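Local structure of UPF0141 protein yjdB (Campylobacter jejuni subsp. jejuni HB93-13, 4TN0) at residues Leu20-Gly25 and Cys71-Ser76; Ile134-Lys139 and Asn147-His152; His239-Pro242 and Ala246-Tyr249. The protein probably transfers phosphoethanolamine to cell-envelope targets in the periplasm, as a zinc-bound enzyme of the alkaline phosphatase-like family required for polymyxin resistance and motility. All blocks are in the same frame, centred on the assembly; numbering follows the deposited sequence.

How the interactions relate
Interactions 1 and 2 belong to the core of the domain and share its central sheet, in which strands 18-24 and 146-152 are parallel neighbours; Leu22 N and Val24 N probably bond to Ile149 O and Leu151 O. Interaction 1 packs helix 68-73 on one face of this sheet and interaction 2 packs helix 133-139 on the other, where Val21 also touches Phe136. Both rely on branched aliphatic and aromatic side chains, but interaction 2 ends in charged and amide groups at the start of its strand. Interaction 3 is a surface contact about 20 Å from interaction 1, centre to centre, where methionine, alanine and prolines shape a loop whose Met241 side chain lies about 13 Å from the zinc.

Interaction 1: Leu20-Gly25 and Cys71-Ser76; sequences LVLVVG and CMFSIS
Val24 and Met72 mark the closest approach of the two backbones, yet their CA atoms remain 10.1 Å apart, so strand 18-24 and the end of helix 68-73 meet entirely through side chains. Phe73 crosses about half of that gap, and Leu22 and Val24 fill the rest. With CG anti to its carbonyl carbon (chi1 -83°), its ring reaches in from the helix end and brings the far carbon, CZ, toward the strand. Leu22 comes from the opposite direction, and its CD2 methyl stops 3.6 Å from Phe73 CZ, meeting the ring obliquely. Val24 uses its CG2 branch instead: this methyl lies at the ring edge, close to the ring plane, 3.9 Å from Phe73 CE1. The other branch of Val24, CG1, turns to the methionine, with Met72 CE 4.3 Å away. Beta-branched valine suits an extended strand and offers a methyl to each partner, while flexible methionine can fit its end against one of them.

Beyond the helix the chain turns at Ser74, whose OG accepts from Ser76 N at 2.9 Å, an ST turn; Glu85 bonds to both serine hydroxyls. Cys71, on the same helix, is tied to Cys61 by a disulfide. Trp103 meets the Phe73 ring, and Leu281 of helix 281-288 touches Met72, so the contact belongs to a larger apolar layer.

All four touching residues are buried and their contacts are apolar, as expected where a helix covers one face of an alpha/beta sheet. Shape and exclusion of water hold this face together, just before the chain reaches the zinc ligand Glu26.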
loop_
_atom_site.group_PDB
_atom_site.type_symbol
_atom_site.label_atom_id
_atom_site.label_comp_id
_atom_site.label_asym_id
_atom_site.label_seq_id
_atom_site.Cartn_x
_atom_site.Cartn_y
_atom_site.Cartn_z
ATOM N N LEU A 20 -1.508 -12.365 5.867
ATOM C CA LEU A 20 -1.464 -10.916 5.658
ATOM C C LEU A 20 -1.480 -10.606 4.154
ATOM O O LEU A 20 -0.677 -11.139 3.383
ATOM C CB LEU A 20 -0.236 -10.279 6.336
ATOM C CG LEU A 20 -0.098 -8.759 6.170
ATOM C CD1 LEU A 20 -1.323 -8.074 6.742
ATOM C CD2 LEU A 20 1.169 -8.192 6.815
ATOM N N VAL A 21 -2.437 -9.780 3.747
ATOM C CA VAL A 21 -2.477 -9.264 2.379
ATOM C C VAL A 21 -2.008 -7.813 2.422
ATOM O O VAL A 21 -2.652 -6.955 3.038
ATOM C CB VAL A 21 -3.897 -9.359 1.735
ATOM C CG1 VAL A 21 -3.934 -8.613 0.414
ATOM C CG2 VAL A 21 -4.333 -10.822 1.525
ATOM N N LEU A 22 -0.846 -7.570 1.819
ATOM C CA LEU A 22 -0.252 -6.232 1.761
ATOM C C LEU A 22 -0.538 -5.623 0.399
ATOM O O LEU A 22 -0.072 -6.125 -0.624
ATOM C CB LEU A 22 1.255 -6.293 1.988
ATOM C CG LEU A 22 2.044 -4.993 1.935
ATOM C CD1 LEU A 22 1.633 -4.065 3.068
ATOM C CD2 LEU A 22 3.524 -5.297 2.004
ATOM N N VAL A 23 -1.301 -4.552 0.356
ATOM C CA VAL A 23 -1.551 -3.958 -0.944
ATOM C C VAL A 23 -0.745 -2.672 -1.119
ATOM O O VAL A 23 -0.981 -1.682 -0.421
ATOM C CB VAL A 23 -3.046 -3.679 -1.171
ATOM C CG1 VAL A 23 -3.250 -3.081 -2.553
ATOM C CG2 VAL A 23 -3.822 -4.976 -1.074
ATOM N N VAL A 24 0.225 -2.718 -2.037
ATOM C CA VAL A 24 1.017 -1.543 -2.409
ATOM C C VAL A 24 0.334 -0.763 -3.535
ATOM O O VAL A 24 0.273 -1.197 -4.694
ATOM C CB VAL A 24 2.444 -1.927 -2.851
ATOM C CG1 VAL A 24 3.226 -0.692 -3.321
ATOM C CG2 VAL A 24 3.169 -2.675 -1.737
ATOM N N GLY A 25 -0.180 0.402 -3.177
ATOM C CA GLY A 25 -0.884 1.235 -4.128
ATOM C C GLY A 25 0.003 2.060 -5.044
ATOM O O GLY A 25 1.213 1.826 -5.194
ATOM N N CYS A 71 12.446 1.903 -0.579
ATOM C CA CYS A 71 12.632 2.450 0.750
ATOM C C CYS A 71 11.648 1.911 1.786
ATOM O O CYS A 71 12.053 1.535 2.907
ATOM C CB CYS A 71 12.525 3.974 0.700
ATOM S SG CYS A 71 12.701 4.751 2.282
ATOM N N MET A 72 10.371 1.822 1.415
ATOM C CA MET A 72 9.356 1.406 2.389
ATOM C C MET A 72 9.626 -0.052 2.832
ATOM O O MET A 72 9.313 -0.423 3.952
ATOM C CB MET A 72 7.920 1.571 1.830
ATOM C CG MET A 72 7.420 0.476 0.889
ATOM S SD MET A 72 5.641 0.597 0.479
ATOM C CE MET A 72 5.613 1.869 -0.808
ATOM N N PHE A 73 10.208 -0.854 1.943
ATOM C CA PHE A 73 10.497 -2.253 2.218
ATOM C C PHE A 73 11.905 -2.442 2.814
ATOM O O PHE A 73 12.261 -3.532 3.300
ATOM C CB PHE A 73 10.365 -3.084 0.940
ATOM C CG PHE A 73 8.953 -3.503 0.614
ATOM C CD1 PHE A 73 8.179 -2.768 -0.283
ATOM C CD2 PHE A 73 8.397 -4.636 1.197
ATOM C CE1 PHE A 73 6.876 -3.157 -0.591
ATOM C CE2 PHE A 73 7.099 -5.028 0.898
ATOM C CZ PHE A 73 6.338 -4.292 -0.003
ATOM N N SER A 74 12.705 -1.381 2.763
ATOM C CA SER A 74 14.060 -1.444 3.282
ATOM C C SER A 74 14.082 -1.231 4.800
ATOM O O SER A 74 13.126 -0.702 5.378
ATOM C CB SER A 74 14.949 -0.417 2.588
ATOM O OG SER A 74 16.116 -0.137 3.349
ATOM N N ILE A 75 15.155 -1.699 5.435
ATOM C CA ILE A 75 15.392 -1.455 6.855
ATOM C C ILE A 75 15.652 0.034 7.107
ATOM O O ILE A 75 15.368 0.545 8.197
ATOM C CB ILE A 75 16.585 -2.309 7.384
ATOM C CG1 ILE A 75 16.737 -2.175 8.898
ATOM C CG2 ILE A 75 17.888 -1.961 6.660
ATOM C CD1 ILE A 75 17.687 -3.234 9.503
ATOM N N SER A 76 16.199 0.725 6.105
ATOM C CA SER A 76 16.489 2.157 6.253
ATOM C C SER A 76 15.211 2.980 6.314
ATOM O O SER A 76 14.219 2.685 5.627
ATOM C CB SER A 76 17.370 2.664 5.119
ATOM O OG SER A 76 18.371 1.723 4.791
#

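Interaction 2: Ile134-Lys139 and Asn147-His152; sequences IPFKEK and NIIVLH
Lys139 lies across the end of Ile149, where helix 133-139 covers strand 146-152. Starting at CB, the lysine chain heads toward the strand, and its next carbon, CG, makes the closest touch of the contact, 3.7 Å from Ile149 CD1. A bend at chi2 (66°) then carries CD and CE along the strand toward its beginning, and CE comes within 4.5 Å of Asn147 OD1. At the tip, NZ forms a salt bridge with Asp100 and a weak hydrogen bond to His142 O. The Asn147 amide is occupied too: its OD1 accepts from Ser144 N, and its ND2 donates to Lys18 O.

Ile149 is the hub of the apolar part. Its CD1 methyl also approaches Phe136 CE1 at 4.0 Å, obliquely to the ring, and its CG2 methyl sits 4.0 Å from Phe136 CD1. The two side chains cross at about a right angle. Further along the strand Leu151 CD2 lies 4.5 Å from Phe136 CB, while Leu210 of helix 186-211 and Val21 of strand 18-24 also pack on Phe136.

The helix and strand segments run antiparallel, at 174° with axes 10.3 Å apart, as befits a beta-alpha-beta crossover in which helix 133-139 connects parallel strands 120-123 and 146-152. Isoleucine and leucine fill the sheet face and phenylalanine bridges them. Lysine suits the border of this patch because its methylene chain can pack on isoleucine while its ammonium group reaches an aspartate, joining apolar burial and ionic pairing in a single side chain.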
loop_
_atom_site.group_PDB
_atom_site.type_symbol
_atom_site.label_atom_id
_atom_site.label_comp_id
_atom_site.label_asym_id
_atom_site.label_seq_id
_atom_site.Cartn_x
_atom_site.Cartn_y
_atom_site.Cartn_z
ATOM N N ILE A 134 -7.385 -12.699 -9.647
ATOM C CA ILE A 134 -7.234 -14.037 -10.212
ATOM C C ILE A 134 -6.089 -14.847 -9.585
ATOM O O ILE A 134 -6.339 -15.936 -9.061
ATOM C CB ILE A 134 -7.062 -13.983 -11.751
ATOM C CG1 ILE A 134 -8.394 -13.636 -12.416
ATOM C CG2 ILE A 134 -6.593 -15.314 -12.285
ATOM C CD1 ILE A 134 -8.278 -13.420 -13.900
ATOM N N PRO A 135 -4.832 -14.347 -9.632
ATOM C CA PRO A 135 -3.815 -15.195 -8.997
ATOM C C PRO A 135 -3.913 -15.177 -7.478
ATOM O O PRO A 135 -3.394 -16.088 -6.828
ATOM C CB PRO A 135 -2.503 -14.572 -9.465
ATOM C CG PRO A 135 -2.840 -13.123 -9.620
ATOM C CD PRO A 135 -4.253 -13.080 -10.123
ATOM N N PHE A 136 -4.596 -14.177 -6.930
ATOM C CA PHE A 136 -4.837 -14.108 -5.495
ATOM C C PHE A 136 -5.773 -15.216 -5.042
ATOM O O PHE A 136 -5.512 -15.877 -4.039
ATOM C CB PHE A 136 -5.424 -12.759 -5.119
ATOM C CG PHE A 136 -5.902 -12.668 -3.700
ATOM C CD1 PHE A 136 -5.004 -12.763 -2.638
ATOM C CD2 PHE A 136 -7.236 -12.419 -3.418
ATOM C CE1 PHE A 136 -5.439 -12.647 -1.324
ATOM C CE2 PHE A 136 -7.676 -12.299 -2.100
ATOM C CZ PHE A 136 -6.773 -12.407 -1.053
ATOM N N LYS A 137 -6.841 -15.447 -5.805
ATOM C CA LYS A 137 -7.777 -16.517 -5.475
ATOM C C LYS A 137 -7.051 -17.860 -5.566
ATOM O O LYS A 137 -7.183 -18.702 -4.689
ATOM C CB LYS A 137 -9.011 -16.473 -6.395
ATOM C CG LYS A 137 -10.040 -15.439 -5.949
ATOM C CD LYS A 137 -11.252 -15.322 -6.870
ATOM C CE LYS A 137 -12.021 -14.027 -6.529
ATOM N NZ LYS A 137 -13.163 -13.650 -7.420
ATOM N N GLU A 138 -6.229 -18.024 -6.594
ATOM C CA GLU A 138 -5.507 -19.264 -6.786
ATOM C C GLU A 138 -4.480 -19.539 -5.684
ATOM O O GLU A 138 -4.242 -20.692 -5.307
ATOM C CB GLU A 138 -4.817 -19.264 -8.143
ATOM C CG GLU A 138 -3.934 -20.483 -8.355
ATOM C CD GLU A 138 -4.706 -21.822 -8.396
ATOM O OE1 GLU A 138 -5.965 -21.818 -8.349
ATOM O OE2 GLU A 138 -4.046 -22.888 -8.477
ATOM N N LYS A 139 -3.870 -18.490 -5.152
ATOM C CA LYS A 139 -2.920 -18.676 -4.068
ATOM C C LYS A 139 -3.683 -18.973 -2.770
ATOM O O LYS A 139 -3.129 -19.571 -1.846
ATOM C CB LYS A 139 -2.020 -17.438 -3.923
ATOM C CG LYS A 139 -1.102 -17.433 -2.699
ATOM C CD LYS A 139 -0.053 -18.530 -2.780
ATOM C CE LYS A 139 0.720 -18.652 -1.468
ATOM N NZ LYS A 139 1.777 -19.701 -1.541
ATOM N N ASN A 147 1.314 -16.795 5.825
ATOM C CA ASN A 147 1.428 -16.299 4.450
ATOM C C ASN A 147 1.413 -14.785 4.345
ATOM O O ASN A 147 0.564 -14.130 4.964
ATOM C CB ASN A 147 0.277 -16.827 3.590
ATOM C CG ASN A 147 0.055 -18.314 3.745
ATOM O OD1 ASN A 147 0.560 -19.121 2.957
ATOM N ND2 ASN A 147 -0.704 -18.687 4.770
ATOM N N ILE A 148 2.310 -14.221 3.539
ATOM C CA ILE A 148 2.118 -12.834 3.112
ATOM C C ILE A 148 1.965 -12.820 1.610
ATOM O O ILE A 148 2.782 -13.383 0.870
ATOM C CB ILE A 148 3.264 -11.867 3.546
ATOM C CG1 ILE A 148 2.898 -10.426 3.168
ATOM C CG2 ILE A 148 4.615 -12.287 2.969
ATOM C CD1 ILE A 148 3.863 -9.366 3.676
ATOM N N ILE A 149 0.886 -12.178 1.179
ATOM C CA ILE A 149 0.607 -11.952 -0.225
ATOM C C ILE A 149 0.661 -10.465 -0.538
ATOM O O ILE A 149 -0.074 -9.656 0.052
ATOM C CB ILE A 149 -0.774 -12.518 -0.610
ATOM C CG1 ILE A 149 -0.864 -13.993 -0.163
ATOM C CG2 ILE A 149 -1.016 -12.342 -2.116
ATOM C CD1 ILE A 149 -2.162 -14.698 -0.513
ATOM N N VAL A 150 1.557 -10.091 -1.445
ATOM C CA VAL A 150 1.645 -8.695 -1.864
ATOM C C VAL A 150 0.906 -8.480 -3.186
ATOM O O VAL A 150 1.108 -9.212 -4.165
ATOM C CB VAL A 150 3.098 -8.221 -2.015
ATOM C CG1 VAL A 150 3.117 -6.756 -2.445
ATOM C CG2 VAL A 150 3.875 -8.400 -0.704
ATOM N N LEU A 151 -0.002 -7.511 -3.185
ATOM C CA LEU A 151 -0.613 -7.076 -4.423
ATOM C C LEU A 151 -0.139 -5.646 -4.709
ATOM O O LEU A 151 -0.404 -4.728 -3.917
ATOM C CB LEU A 151 -2.137 -7.145 -4.337
ATOM C CG LEU A 151 -2.705 -8.502 -3.896
ATOM C CD1 LEU A 151 -4.231 -8.453 -3.782
ATOM C CD2 LEU A 151 -2.242 -9.628 -4.801
ATOM N N HIS A 152 0.552 -5.475 -5.840
ATOM C CA HIS A 152 1.085 -4.178 -6.270
ATOM C C HIS A 152 0.183 -3.612 -7.378
ATOM O O HIS A 152 0.154 -4.133 -8.502
ATOM C CB HIS A 152 2.533 -4.321 -6.769
ATOM C CG HIS A 152 3.231 -3.015 -7.039
ATOM N ND1 HIS A 152 4.390 -2.932 -7.784
ATOM C CD2 HIS A 152 2.944 -1.747 -6.657
ATOM C CE1 HIS A 152 4.771 -1.674 -7.871
ATOM N NE2 HIS A 152 3.916 -0.934 -7.192
#

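Interaction 3: His239-Pro242 and Ala246-Tyr249; sequences HGMP and APSY
Met241 reaches over the start of segment 246-249, and its conformation decides what it touches. The chain is extended through chi1 (-178°) and chi2, which carries the sulfur outward until SD lies 3.7 Å from Pro247 CD; the two side chains cross at about a right angle. SD is also 4.0 Å from Ala246 CA. At chi3 (-74°) the chain bends, turning the terminal methyl away so that sulfur, not CE, makes the closest approach to the proline ring.

Alongside the methionine chain, Ala246 packs its CB 4.3 Å from Met241 CB and 3.5 Å from Pro242 O. A small methyl suits the narrow place between Met241 and the Pro242 carbonyl, while Pro242 and, next to Ala246, Pro247 restrict the backbone of the two segments.

The loop is also tied down through Met241, whose N donates to Gln250 OE1 and whose O accepts from Thr63 OG1. His239, at its start, bonds through NE2 to the phosphate of phosphothreonine 65, a zinc ligand. Flexible thioether packing on rigid proline, with polar ties from the backbone, thus gives shape to a surface loop whose first residue, His239, is bonded to the phosphothreonine.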
loop_
_atom_site.group_PDB
_atom_site.type_symbol
_atom_site.label_atom_id
_atom_site.label_comp_id
_atom_site.label_asym_id
_atom_site.label_seq_id
_atom_site.Cartn_x
_atom_site.Cartn_y
_atom_site.Cartn_z
ATOM N N HIS A 239 3.971 13.742 -10.238
ATOM C CA HIS A 239 4.633 13.702 -8.947
ATOM C C HIS A 239 6.125 13.833 -9.096
ATOM O O HIS A 239 6.600 14.462 -10.035
ATOM C CB HIS A 239 4.282 12.418 -8.198
ATOM C CG HIS A 239 4.420 11.177 -9.028
ATOM N ND1 HIS A 239 3.409 10.704 -9.843
ATOM C CD2 HIS A 239 5.455 10.307 -9.163
ATOM C CE1 HIS A 239 3.816 9.598 -10.442
ATOM N NE2 HIS A 239 5.049 9.334 -10.048
ATOM N N GLY A 240 6.865 13.253 -8.155
ATOM C CA GLY A 240 8.304 13.246 -8.235
ATOM C C GLY A 240 9.005 14.564 -7.931
ATOM O O GLY A 240 10.189 14.696 -8.242
ATOM N N MET A 241 8.299 15.536 -7.350
ATOM C CA MET A 241 8.941 16.803 -6.946
ATOM C C MET A 241 9.897 16.520 -5.765
ATOM O O MET A 241 9.582 15.701 -4.900
ATOM C CB MET A 241 7.875 17.848 -6.572
ATOM C CG MET A 241 8.424 19.221 -6.170
ATOM S SD MET A 241 7.191 20.538 -5.945
ATOM C CE MET A 241 6.748 20.918 -7.639
ATOM N N PRO A 242 11.079 17.160 -5.731
ATOM C CA PRO A 242 11.990 16.842 -4.601
ATOM C C PRO A 242 11.293 16.936 -3.230
ATOM O O PRO A 242 10.545 17.876 -2.961
ATOM C CB PRO A 242 13.105 17.870 -4.747
ATOM C CG PRO A 242 13.142 18.132 -6.285
ATOM C CD PRO A 242 11.689 18.070 -6.718
ATOM N N ALA A 246 8.282 19.454 -1.759
ATOM C CA ALA A 246 7.046 18.914 -2.324
ATOM C C ALA A 246 5.828 19.323 -1.505
ATOM O O ALA A 246 5.896 19.386 -0.288
ATOM C CB ALA A 246 7.128 17.372 -2.414
ATOM N N PRO A 247 4.692 19.581 -2.173
ATOM C CA PRO A 247 3.439 19.807 -1.440
ATOM C C PRO A 247 2.962 18.517 -0.766
ATOM O O PRO A 247 3.294 17.400 -1.217
ATOM C CB PRO A 247 2.454 20.226 -2.541
ATOM C CG PRO A 247 2.989 19.580 -3.772
ATOM C CD PRO A 247 4.490 19.564 -3.632
ATOM N N SER A 248 2.166 18.652 0.289
ATOM C CA SER A 248 1.672 17.469 0.987
ATOM C C SER A 248 0.839 16.549 0.063
ATOM O O SER A 248 0.673 15.370 0.370
ATOM C CB SER A 248 0.862 17.870 2.217
ATOM O OG SER A 248 -0.272 18.623 1.852
ATOM N N TYR A 249 0.297 17.104 -1.032
ATOM C CA TYR A 249 -0.407 16.324 -2.054
ATOM C C TYR A 249 0.439 15.157 -2.537
ATOM O O TYR A 249 -0.108 14.135 -2.917
ATOM C CB TYR A 249 -0.808 17.188 -3.264
ATOM C CG TYR A 249 -1.985 18.096 -3.002
ATOM C CD1 TYR A 249 -3.066 17.644 -2.257
ATOM C CD2 TYR A 249 -2.008 19.421 -3.480
ATOM C CE1 TYR A 249 -4.139 18.473 -1.992
ATOM C CE2 TYR A 249 -3.082 20.255 -3.219
ATOM C CZ TYR A 249 -4.146 19.766 -2.474
ATOM O OH TYR A 249 -5.236 20.547 -2.200
#